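Local coordinates for protein Ras-3 from Cryphonectria parasitica (Cryphonectria parasitica, PDB 4KU4) that belongs to the Ras family of small P-loop nucleotide-binding proteins and holds guanosine-5'-diphosphate together with a magnesium ion, at residues T151-G156 against F171-A176; T96-F101 against T157-S162; T28-N33 against V143-D148. One frame throughout, in Å; residues are numbered along the deposited sequence. Where two conformers were deposited one is given.

Interaction 1. Residues T151-G156 against F171-A176; sequences TRREVG and FVETSA. With GDP (guanosine-5'-diphosphate), chain C.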
loop_
_atom_site.group_PDB
_atom_site.type_symbol
_atom_site.label_atom_id
_atom_site.label_comp_id
_atom_site.label_asym_id
_atom_site.label_seq_id
_atom_site.Cartn_x
_atom_site.Cartn_y
_atom_site.Cartn_z
ATOM N N THR A 151 -14.904 16.450 3.657
ATOM C CA THR A 151 -15.920 16.947 4.585
ATOM C C THR A 151 -16.365 15.906 5.610
ATOM O O THR A 151 -17.148 16.212 6.512
ATOM C CB THR A 151 -17.170 17.443 3.832
ATOM O OG1 THR A 151 -17.839 16.332 3.220
ATOM C CG2 THR A 151 -16.781 18.462 2.771
ATOM N N ARG A 152 -15.855 14.683 5.477
ATOM C CA ARG A 152 -16.233 13.596 6.367
ATOM C C ARG A 152 -15.025 12.892 6.980
ATOM O O ARG A 152 -15.112 11.748 7.416
ATOM C CB ARG A 152 -17.122 12.585 5.627
ATOM C CG ARG A 152 -18.499 13.118 5.257
ATOM C CD ARG A 152 -19.348 13.283 6.508
ATOM N NE ARG A 152 -20.699 13.736 6.215
ATOM C CZ ARG A 152 -21.053 15.016 6.155
ATOM N NH1 ARG A 152 -20.151 15.965 6.372
ATOM N NH2 ARG A 152 -22.312 15.350 5.884
ATOM N N ARG A 153 -13.888 13.566 7.023
ATOM C CA ARG A 153 -12.723 12.857 7.526
ATOM C C ARG A 153 -12.735 12.789 9.063
ATOM O O ARG A 153 -13.222 13.698 9.734
ATOM C CB ARG A 153 -11.403 13.368 6.912
ATOM C CG ARG A 153 -10.923 14.724 7.360
ATOM C CD ARG A 153 -9.402 14.851 7.168
ATOM N NE ARG A 153 -8.964 15.016 5.775
ATOM C CZ ARG A 153 -7.913 14.389 5.242
ATOM N NH1 ARG A 153 -7.556 14.621 3.971
ATOM N NH2 ARG A 153 -7.213 13.530 5.975
ATOM N N GLU A 154 -12.253 11.673 9.593
ATOM C CA GLU A 154 -12.123 11.481 11.035
ATOM C C GLU A 154 -10.661 11.480 11.436
ATOM O O GLU A 154 -10.346 11.601 12.616
ATOM C CB GLU A 154 -12.747 10.150 11.455
ATOM C CG GLU A 154 -14.272 10.086 11.331
ATOM C CD GLU A 154 -14.846 8.780 11.879
ATOM O OE1 GLU A 154 -16.085 8.686 12.008
ATOM O OE2 GLU A 154 -14.069 7.852 12.187
ATOM N N VAL A 155 -9.775 11.308 10.454
ATOM C CA VAL A 155 -8.336 11.298 10.694
ATOM C C VAL A 155 -7.672 12.431 9.904
ATOM O O VAL A 155 -7.839 12.525 8.691
ATOM C CB VAL A 155 -7.695 9.958 10.262
ATOM C CG1 VAL A 155 -6.222 9.953 10.589
ATOM C CG2 VAL A 155 -8.373 8.780 10.946
ATOM N N GLY A 156 -6.933 13.292 10.595
ATOM C CA GLY A 156 -6.299 14.443 9.970
ATOM C C GLY A 156 -5.029 14.118 9.204
ATOM O O GLY A 156 -4.390 13.104 9.448
ATOM N N PHE A 171 4.043 8.048 4.055
ATOM C CA PHE A 171 2.646 8.428 4.176
ATOM C C PHE A 171 2.195 9.173 2.929
ATOM O O PHE A 171 2.808 10.174 2.540
ATOM C CB PHE A 171 2.420 9.308 5.415
ATOM C CG PHE A 171 1.010 9.812 5.552
ATOM C CD1 PHE A 171 -0.057 8.934 5.549
ATOM C CD2 PHE A 171 0.755 11.163 5.708
ATOM C CE1 PHE A 171 -1.351 9.402 5.665
ATOM C CE2 PHE A 171 -0.542 11.631 5.847
ATOM C CZ PHE A 171 -1.587 10.763 5.831
ATOM N N VAL A 172 1.144 8.675 2.282
ATOM C CA VAL A 172 0.568 9.367 1.136
ATOM C C VAL A 172 -0.953 9.352 1.228
ATOM O O VAL A 172 -1.549 8.325 1.543
ATOM C CB VAL A 172 0.983 8.707 -0.194
ATOM C CG1 VAL A 172 0.305 9.407 -1.363
ATOM C CG2 VAL A 172 2.487 8.760 -0.365
ATOM N N GLU A 173 -1.582 10.487 0.934
ATOM C CA GLU A 173 -3.043 10.560 0.902
ATOM C C GLU A 173 -3.514 10.372 -0.537
ATOM O O GLU A 173 -2.935 10.943 -1.473
ATOM C CB GLU A 173 -3.549 11.858 1.510
ATOM C CG GLU A 173 -3.449 11.805 3.015
ATOM C CD GLU A 173 -4.504 12.620 3.699
ATOM O OE1 GLU A 173 -5.162 13.437 3.020
ATOM O OE2 GLU A 173 -4.682 12.440 4.919
ATOM N N THR A 174 -4.562 9.573 -0.710
ATOM C CA THR A 174 -5.027 9.223 -2.046
ATOM C C THR A 174 -6.530 9.220 -2.220
ATOM O O THR A 174 -7.279 9.247 -1.240
ATOM C CB THR A 174 -4.609 7.742 -2.385
ATOM O OG1 THR A 174 -5.216 6.834 -1.451
ATOM C CG2 THR A 174 -3.093 7.586 -2.359
ATOM N N SER A 175 -6.965 9.261 -3.479
ATOM C CA SER A 175 -8.372 9.039 -3.784
ATOM C C SER A 175 -8.403 8.036 -4.922
ATOM O O SER A 175 -8.124 8.387 -6.062
ATOM C CB SER A 175 -9.144 10.298 -4.169
ATOM O OG SER A 175 -10.466 9.961 -4.566
ATOM N N ALA A 176 -8.659 6.770 -4.593
ATOM C CA ALA A 176 -8.808 5.732 -5.599
ATOM C C ALA A 176 -9.886 6.103 -6.595
ATOM O O ALA A 176 -9.830 5.706 -7.760
ATOM C CB ALA A 176 -9.152 4.401 -4.928
HETATM P PB GDP C . -11.405 -2.841 0.105
HETATM O O1B GDP C . -10.857 -3.596 -1.084
HETATM O O2B GDP C . -10.248 -2.306 0.943
HETATM O O3B GDP C . -12.295 -3.739 0.940
HETATM O O3A GDP C . -12.259 -1.579 -0.443
HETATM P PA GDP C . -12.950 -1.409 -1.910
HETATM O O1A GDP C . -11.934 -1.101 -2.988
HETATM O O2A GDP C . -13.807 -2.592 -2.289
HETATM O "O5'" GDP C . -13.846 -0.099 -1.697
HETATM C "C5'" GDP C . -14.861 -0.118 -0.689
HETATM C "C4'" GDP C . -15.813 1.030 -0.981
HETATM O "O4'" GDP C . -15.061 2.223 -0.894
HETATM C "C3'" GDP C . -16.389 0.986 -2.382
HETATM O "O3'" GDP C . -17.760 1.423 -2.351
HETATM C "C2'" GDP C . -15.559 1.995 -3.138
HETATM O "O2'" GDP C . -16.287 2.592 -4.209
HETATM C "C1'" GDP C . -15.241 3.006 -2.054
HETATM N N9 GDP C . -13.967 3.720 -2.273
HETATM C C8 GDP C . -12.741 3.173 -2.398
HETATM N N7 GDP C . -11.807 4.139 -2.559
HETATM C C5 GDP C . -12.444 5.323 -2.525
HETATM C C6 GDP C . -12.066 6.740 -2.639
HETATM O O6 GDP C . -10.878 7.064 -2.804
HETATM N N1 GDP C . -13.033 7.663 -2.543
HETATM C C2 GDP C . -14.318 7.352 -2.369
HETATM N N2 GDP C . -15.218 8.364 -2.301
HETATM N N3 GDP C . -14.745 6.069 -2.261
HETATM C C4 GDP C . -13.864 5.044 -2.335
HETATM O O HOH W 1 -5.077 11.064 7.009
#
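Glu173 OE2 is gripped by two donors, Arg153 NH2 (3.0 Å) and water 1, with a weak hydrogen bond from Thr157 OG1 added. The other carboxylate oxygen, Glu173 OE1, takes Arg153 NH1 at 2.8 Å in an almost straight bond (N-H...O 171°). The result is the classic end-on, two-nitrogen salt bridge, in which each oxygen offers its syn lone pair to a different nitrogen and the guanidinium and carboxylate planes lie only 8° apart. The two side chains approach from opposite directions. Glu173 is extended beyond CG, whereas Arg153 turns at its third torsion (chi3 74°), which brings NH1 and NH2 round to face the acid. Arg153 NH2 has a second acceptor in its own loop, the carbonyl oxygen of Val155 at 3.0 Å, lying in the guanidinium plane and so helping to fix the rotation of the group. Water 1 also donates to Gly156 O, over 3.3 Å, tying the acid to the N-cap residue of helix 157-167. Further along, segment 171-176 leaves the edge strand for the guanine pocket. There Ala176 N lies 2.9 Å from O6 of GDP, in the Ser-Ala-Lys region familiar from Ras proteins, while Ser175 OG is hydrogen-bonded to Asp148 OD1. Opposite charges paired in one plane, with a backbone carbonyl steadying the guanidinium and a water bridging the acid to Gly156, imply a directional clamp at the surface that joins the loop before helix 157-167 to the strand after it.

Interaction 2. Residues T96-F101 against T157-S162; sequences TRRSSF and TLEGSS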
loop_
_atom_site.group_PDB
_atom_site.type_symbol
_atom_site.label_atom_id
_atom_site.label_comp_id
_atom_site.label_asym_id
_atom_site.label_seq_id
_atom_site.Cartn_x
_atom_site.Cartn_y
_atom_site.Cartn_z
ATOM N N THR A 96 -11.940 8.586 6.545
ATOM C CA THR A 96 -13.232 8.822 7.168
ATOM C C THR A 96 -13.566 7.852 8.291
ATOM O O THR A 96 -14.646 7.951 8.865
ATOM C CB THR A 96 -14.406 8.767 6.156
ATOM O OG1 THR A 96 -14.677 7.401 5.801
ATOM C CG2 THR A 96 -14.122 9.595 4.917
ATOM N N ARG A 97 -12.665 6.913 8.594
ATOM C CA ARG A 97 -12.918 5.885 9.609
ATOM C C ARG A 97 -11.718 5.671 10.523
ATOM O O ARG A 97 -10.767 4.954 10.188
ATOM C CB ARG A 97 -13.286 4.545 8.972
ATOM C CG ARG A 97 -14.744 4.373 8.607
ATOM C CD ARG A 97 -15.150 2.905 8.784
ATOM N NE ARG A 97 -14.356 1.973 7.975
ATOM C CZ ARG A 97 -13.536 1.040 8.464
ATOM N NH1 ARG A 97 -13.373 0.896 9.776
ATOM N NH2 ARG A 97 -12.875 0.239 7.635
ATOM N N ARG A 98 -11.777 6.264 11.703
ATOM C CA ARG A 98 -10.640 6.217 12.602
ATOM C C ARG A 98 -10.263 4.788 13.008
ATOM O O ARG A 98 -9.096 4.499 13.222
ATOM C CB ARG A 98 -10.911 7.080 13.830
ATOM C CG ARG A 98 -9.898 6.894 14.922
ATOM C CD ARG A 98 -10.024 7.985 15.944
ATOM N NE ARG A 98 -9.755 9.292 15.363
ATOM C CZ ARG A 98 -8.538 9.788 15.222
ATOM N NH1 ARG A 98 -7.488 9.073 15.612
ATOM N NH2 ARG A 98 -8.371 10.991 14.687
ATOM N N SER A 99 -11.240 3.890 13.113
ATOM C CA SER A 99 -10.925 2.504 13.438
ATOM C C SER A 99 -9.962 1.888 12.421
ATOM O O SER A 99 -9.106 1.104 12.787
ATOM C CB SER A 99 -12.199 1.655 13.539
ATOM O OG SER A 99 -13.035 1.855 12.419
ATOM N N SER A 100 -10.116 2.235 11.145
ATOM C CA SER A 100 -9.256 1.690 10.092
ATOM C C SER A 100 -7.821 2.193 10.242
ATOM O O SER A 100 -6.859 1.500 9.903
ATOM C CB SER A 100 -9.793 2.023 8.690
ATOM O OG SER A 100 -9.549 3.383 8.369
ATOM N N PHE A 101 -7.688 3.402 10.761
ATOM C CA PHE A 101 -6.374 4.006 10.964
ATOM C C PHE A 101 -5.685 3.273 12.102
ATOM O O PHE A 101 -4.481 3.030 12.074
ATOM C CB PHE A 101 -6.558 5.503 11.250
ATOM C CG PHE A 101 -5.297 6.249 11.550
ATOM C CD1 PHE A 101 -4.262 6.309 10.627
ATOM C CD2 PHE A 101 -5.165 6.938 12.742
ATOM C CE1 PHE A 101 -3.101 7.035 10.894
ATOM C CE2 PHE A 101 -4.015 7.654 13.021
ATOM C CZ PHE A 101 -2.985 7.714 12.087
ATOM N N THR A 157 -4.657 14.990 8.273
ATOM C CA THR A 157 -3.474 14.756 7.453
ATOM C C THR A 157 -2.198 14.799 8.290
ATOM O O THR A 157 -1.310 13.962 8.126
ATOM C CB THR A 157 -3.375 15.771 6.294
ATOM O OG1 THR A 157 -4.554 15.696 5.476
ATOM C CG2 THR A 157 -2.158 15.481 5.440
ATOM N N LEU A 158 -2.121 15.767 9.195
ATOM C CA LEU A 158 -0.951 15.899 10.063
ATOM C C LEU A 158 -0.816 14.688 10.981
ATOM O O LEU A 158 0.296 14.271 11.283
ATOM C CB LEU A 158 -0.980 17.191 10.886
ATOM C CG LEU A 158 -0.785 18.578 10.252
ATOM C CD1 LEU A 158 0.167 18.533 9.055
ATOM C CD2 LEU A 158 -2.114 19.189 9.860
ATOM N N GLU A 159 -1.950 14.115 11.389
ATOM C CA GLU A 159 -1.976 12.943 12.271
ATOM C C GLU A 159 -1.433 11.697 11.594
ATOM O O GLU A 159 -0.646 10.962 12.182
ATOM C CB GLU A 159 -3.400 12.675 12.795
ATOM C CG GLU A 159 -3.485 11.508 13.778
ATOM C CD GLU A 159 -4.884 11.302 14.346
ATOM O OE1 GLU A 159 -5.061 10.376 15.159
ATOM O OE2 GLU A 159 -5.796 12.076 13.980
ATOM N N GLY A 160 -1.866 11.456 10.360
ATOM C CA GLY A 160 -1.301 10.392 9.550
ATOM C C GLY A 160 0.174 10.608 9.297
ATOM O O GLY A 160 0.985 9.680 9.361
ATOM N N SER A 161 0.537 11.853 9.014
ATOM C CA SER A 161 1.923 12.153 8.707
ATOM C C SER A 161 2.826 11.900 9.905
ATOM O O SER A 161 3.920 11.356 9.748
ATOM C CB SER A 161 2.076 13.593 8.239
ATOM O OG SER A 161 3.429 13.816 7.902
ATOM N N SER A 162 2.368 12.290 11.096
ATOM C CA SER A 162 3.149 12.080 12.329
ATOM C C SER A 162 3.271 10.618 12.754
ATOM O O SER A 162 4.314 10.213 13.254
ATOM C CB SER A 162 2.639 12.925 13.511
ATOM O OG SER A 162 1.315 12.594 13.899
#
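Arg98 and Glu159 link the starts of two helices through a paired salt bridge. Arg98 NH1 meets Glu159 OE1 at 2.8 Å and NH2 meets OE2 at 2.9 Å, both bonds nearly straight. The match is less flat than a perfect fork: OE1 is reached on its syn side but 21° out of the carboxylate plane, although it stays in the plane of the guanidinium. The two chains cross at about a right angle. Glu159 is fully stretched, with CG anti to the backbone N (chi1 -177°), which carries its acid across to Arg98. Just inward, Phe101 backs the same side chain, its CE2 3.6 Å from Glu159 OE1 and the ring plane almost perpendicular to the carboxylate. The ring also approaches the backbone obliquely, Phe101 CE1 lying 4.0 Å from Gly160 CA, where the glycine offers bare backbone to it. Phe101 also meets the ring of Phe93 and touches Val155, while Glu154 OE2 accepts from Arg98 N at the helix start. The contact thus joins helix 98-118 to helix 157-167, with strand 88-94 and the loop leading into the second helix packed against the phenylalanine.

Interaction 3. Residues T28-N33 against V143-D148; sequences TSLTVN and VGNKCD. With MG (magnesium ion), chain D; GDP (guanosine-5'-diphosphate), chain C.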
loop_
_atom_site.group_PDB
_atom_site.type_symbol
_atom_site.label_atom_id
_atom_site.label_comp_id
_atom_site.label_asym_id
_atom_site.label_seq_id
_atom_site.Cartn_x
_atom_site.Cartn_y
_atom_site.Cartn_z
ATOM N N THR A 28 -8.747 -2.775 -3.096
ATOM C CA THR A 28 -9.047 -3.188 -4.463
ATOM C C THR A 28 -9.153 -2.008 -5.428
ATOM O O THR A 28 -8.596 -2.051 -6.532
ATOM C CB THR A 28 -10.352 -3.995 -4.523
ATOM O OG1 THR A 28 -10.216 -5.174 -3.724
ATOM C CG2 THR A 28 -10.641 -4.401 -5.978
ATOM N N SER A 29 -9.860 -0.963 -5.001
ATOM C CA SER A 29 -10.059 0.241 -5.809
ATOM C C SER A 29 -8.722 0.901 -6.178
ATOM O O SER A 29 -8.507 1.278 -7.333
ATOM C CB SER A 29 -10.987 1.232 -5.085
ATOM O OG SER A 29 -12.289 0.681 -4.940
ATOM N N LEU A 30 -7.823 0.999 -5.204
ATOM C CA LEU A 30 -6.491 1.553 -5.440
ATOM C C LEU A 30 -5.728 0.735 -6.479
ATOM O O LEU A 30 -5.116 1.287 -7.387
ATOM C CB LEU A 30 -5.692 1.607 -4.134
ATOM C CG LEU A 30 -6.023 2.739 -3.167
ATOM C CD1 LEU A 30 -5.440 2.427 -1.796
ATOM C CD2 LEU A 30 -5.492 4.065 -3.681
ATOM N N THR A 31 -5.768 -0.588 -6.333
ATOM C CA THR A 31 -4.999 -1.478 -7.192
ATOM C C THR A 31 -5.539 -1.478 -8.622
ATOM O O THR A 31 -4.775 -1.497 -9.576
ATOM C CB THR A 31 -5.004 -2.924 -6.658
ATOM O OG1 THR A 31 -4.620 -2.945 -5.275
ATOM C CG2 THR A 31 -4.030 -3.778 -7.440
ATOM N N VAL A 32 -6.859 -1.484 -8.755
ATOM C CA VAL A 32 -7.525 -1.467 -10.059
ATOM C C VAL A 32 -7.275 -0.125 -10.760
ATOM O O VAL A 32 -7.027 -0.067 -11.964
ATOM C CB VAL A 32 -9.044 -1.739 -9.877
ATOM C CG1 VAL A 32 -9.806 -1.442 -11.144
ATOM C CG2 VAL A 32 -9.271 -3.176 -9.430
ATOM N N ASN A 33 -7.299 0.951 -9.989
ATOM C CA ASN A 33 -6.943 2.267 -10.517
ATOM C C ASN A 33 -5.496 2.321 -10.995
ATOM O O ASN A 33 -5.231 2.698 -12.136
ATOM C CB ASN A 33 -7.233 3.368 -9.489
ATOM C CG ASN A 33 -6.955 4.765 -10.033
ATOM O OD1 ASN A 33 -5.852 5.313 -9.866
ATOM N ND2 ASN A 33 -7.953 5.349 -10.687
ATOM N N VAL A 143 -1.190 4.567 3.593
ATOM C CA VAL A 143 -2.000 5.316 2.644
ATOM C C VAL A 143 -3.314 5.750 3.269
ATOM O O VAL A 143 -4.092 4.923 3.730
ATOM C CB VAL A 143 -2.286 4.488 1.373
ATOM C CG1 VAL A 143 -3.335 5.171 0.492
ATOM C CG2 VAL A 143 -1.005 4.230 0.590
ATOM N N GLY A 144 -3.556 7.050 3.306
ATOM C CA GLY A 144 -4.840 7.561 3.775
ATOM C C GLY A 144 -5.747 7.741 2.571
ATOM O O GLY A 144 -5.644 8.744 1.872
ATOM N N ASN A 145 -6.635 6.773 2.337
ATOM C CA ASN A 145 -7.465 6.769 1.134
ATOM C C ASN A 145 -8.811 7.435 1.379
ATOM O O ASN A 145 -9.195 7.664 2.526
ATOM C CB ASN A 145 -7.668 5.342 0.625
ATOM C CG ASN A 145 -8.324 5.300 -0.755
ATOM O OD1 ASN A 145 -7.959 6.065 -1.651
ATOM N ND2 ASN A 145 -9.277 4.386 -0.937
ATOM N N LYS A 146 -9.499 7.749 0.282
ATOM C CA LYS A 146 -10.783 8.447 0.282
ATOM C C LYS A 146 -10.618 9.914 0.675
ATOM O O LYS A 146 -11.472 10.492 1.347
ATOM C CB LYS A 146 -11.825 7.742 1.170
ATOM C CG LYS A 146 -11.849 6.220 1.071
ATOM C CD LYS A 146 -13.220 5.662 1.409
ATOM C CE LYS A 146 -13.213 4.128 1.405
ATOM N NZ LYS A 146 -14.424 3.575 2.080
ATOM N N CYS A 147 -9.523 10.528 0.238
ATOM C CA CYS A 147 -9.278 11.918 0.611
ATOM C C CYS A 147 -10.226 12.895 -0.103
ATOM O O CYS A 147 -10.302 14.065 0.261
ATOM C CB CYS A 147 -7.765 12.375 0.434
ATOM S SG CYS A 147 -7.203 12.370 -1.304
ATOM N N ASP A 148 -10.940 12.412 -1.118
ATOM C CA ASP A 148 -11.967 13.221 -1.788
ATOM C C ASP A 148 -13.148 13.447 -0.838
ATOM O O ASP A 148 -14.005 14.296 -1.083
ATOM C CB ASP A 148 -12.452 12.534 -3.065
ATOM C CG ASP A 148 -12.962 11.132 -2.810
ATOM O OD1 ASP A 148 -12.131 10.243 -2.541
ATOM O OD2 ASP A 148 -14.187 10.916 -2.844
HETATM MG MG MG D . -11.031 -5.674 -1.753
HETATM P PB GDP C . -11.405 -2.841 0.105
HETATM O O1B GDP C . -10.857 -3.596 -1.084
HETATM O O2B GDP C . -10.248 -2.306 0.943
HETATM O O3B GDP C . -12.295 -3.739 0.940
HETATM O O3A GDP C . -12.259 -1.579 -0.443
HETATM P PA GDP C . -12.950 -1.409 -1.910
HETATM O O1A GDP C . -11.934 -1.101 -2.988
HETATM O O2A GDP C . -13.807 -2.592 -2.289
HETATM O "O5'" GDP C . -13.846 -0.099 -1.697
HETATM C "C5'" GDP C . -14.861 -0.118 -0.689
HETATM C "C4'" GDP C . -15.813 1.030 -0.981
HETATM O "O4'" GDP C . -15.061 2.223 -0.894
HETATM C "C3'" GDP C . -16.389 0.986 -2.382
HETATM O "O3'" GDP C . -17.760 1.423 -2.351
HETATM C "C2'" GDP C . -15.559 1.995 -3.138
HETATM O "O2'" GDP C . -16.287 2.592 -4.209
HETATM C "C1'" GDP C . -15.241 3.006 -2.054
HETATM N N9 GDP C . -13.967 3.720 -2.273
HETATM C C8 GDP C . -12.741 3.173 -2.398
HETATM N N7 GDP C . -11.807 4.139 -2.559
HETATM C C5 GDP C . -12.444 5.323 -2.525
HETATM C C6 GDP C . -12.066 6.740 -2.639
HETATM O O6 GDP C . -10.878 7.064 -2.804
HETATM N N1 GDP C . -13.033 7.663 -2.543
HETATM C C2 GDP C . -14.318 7.352 -2.369
HETATM N N2 GDP C . -15.218 8.364 -2.301
HETATM N N3 GDP C . -14.745 6.069 -2.261
HETATM C C4 GDP C . -13.864 5.044 -2.335
HETATM O O HOH W 2 -13.035 -5.190 -2.513
HETATM O O HOH W 3 -11.916 -6.242 0.188
HETATM O O HOH W 4 -11.427 -7.615 -2.585
HETATM O O HOH W 5 -9.031 -6.043 -1.032
#
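Leu30 on helix 27-35 and Asn145 at the end of strand 140-145 mark the closest approach of the two backbones, their CA atoms 8.4 Å apart. Leu30 CD1 meets Val143 CG1 tip to tip at 4.1 Å, while CD2 rests 3.8 Å from Asn145 OD1. Asn145 has CG anti to its backbone N (chi1 -170°), which carries the amide between Leu30 and the guanine. Its OD1 is engaged by Thr174 OG1 and Ala176 N, and its ND2 donates to Val25 O, which fixes the amide with ND2 3.0 Å from N7 of GDP. Beyond the leucine the segments hold opposite ends of the nucleotide. Thr28 N donates to O1B of GDP, and Thr28 OG1 binds the magnesium ion at 2.2 Å; O1B and four waters complete its six ligands. Ser29 grips O1A with backbone N and OG. The aliphatic chain of Lys146 lies over one face of the guanine, and Asp148 takes N1 on OD1 (2.7 Å) and N2 on OD2 (2.8 Å), the pairing expected of the Asn-Lys-x-Asp motif of Ras proteins. Backbone amides and the Ser29 hydroxyl thus hold the phosphates, magnesium probably offsets part of their charge, and Asp148 reads the guanine.

All three contacts belong to one Ras-type domain. Interactions 1 and 3 reach neighbouring strands of its central sheet, 170-173 and 140-145, and have centres about 10 Å apart; both touch GDP. Interactions 1 and 2 are closer, with centres about 7 Å apart, and meet where Glu154 OE2 of one approaches Arg98 N of the other. Interactions 2 and 3 lie about 14 Å apart between centres, nearest atoms about 5 Å, without touching. Along the chain, interaction 3 closes before interaction 1 opens, whereas interaction 2 crosses both. In this example the nucleotide site is assembled from distant segments, while salt bridges farther out tie helix to helix and a loop to the edge strand.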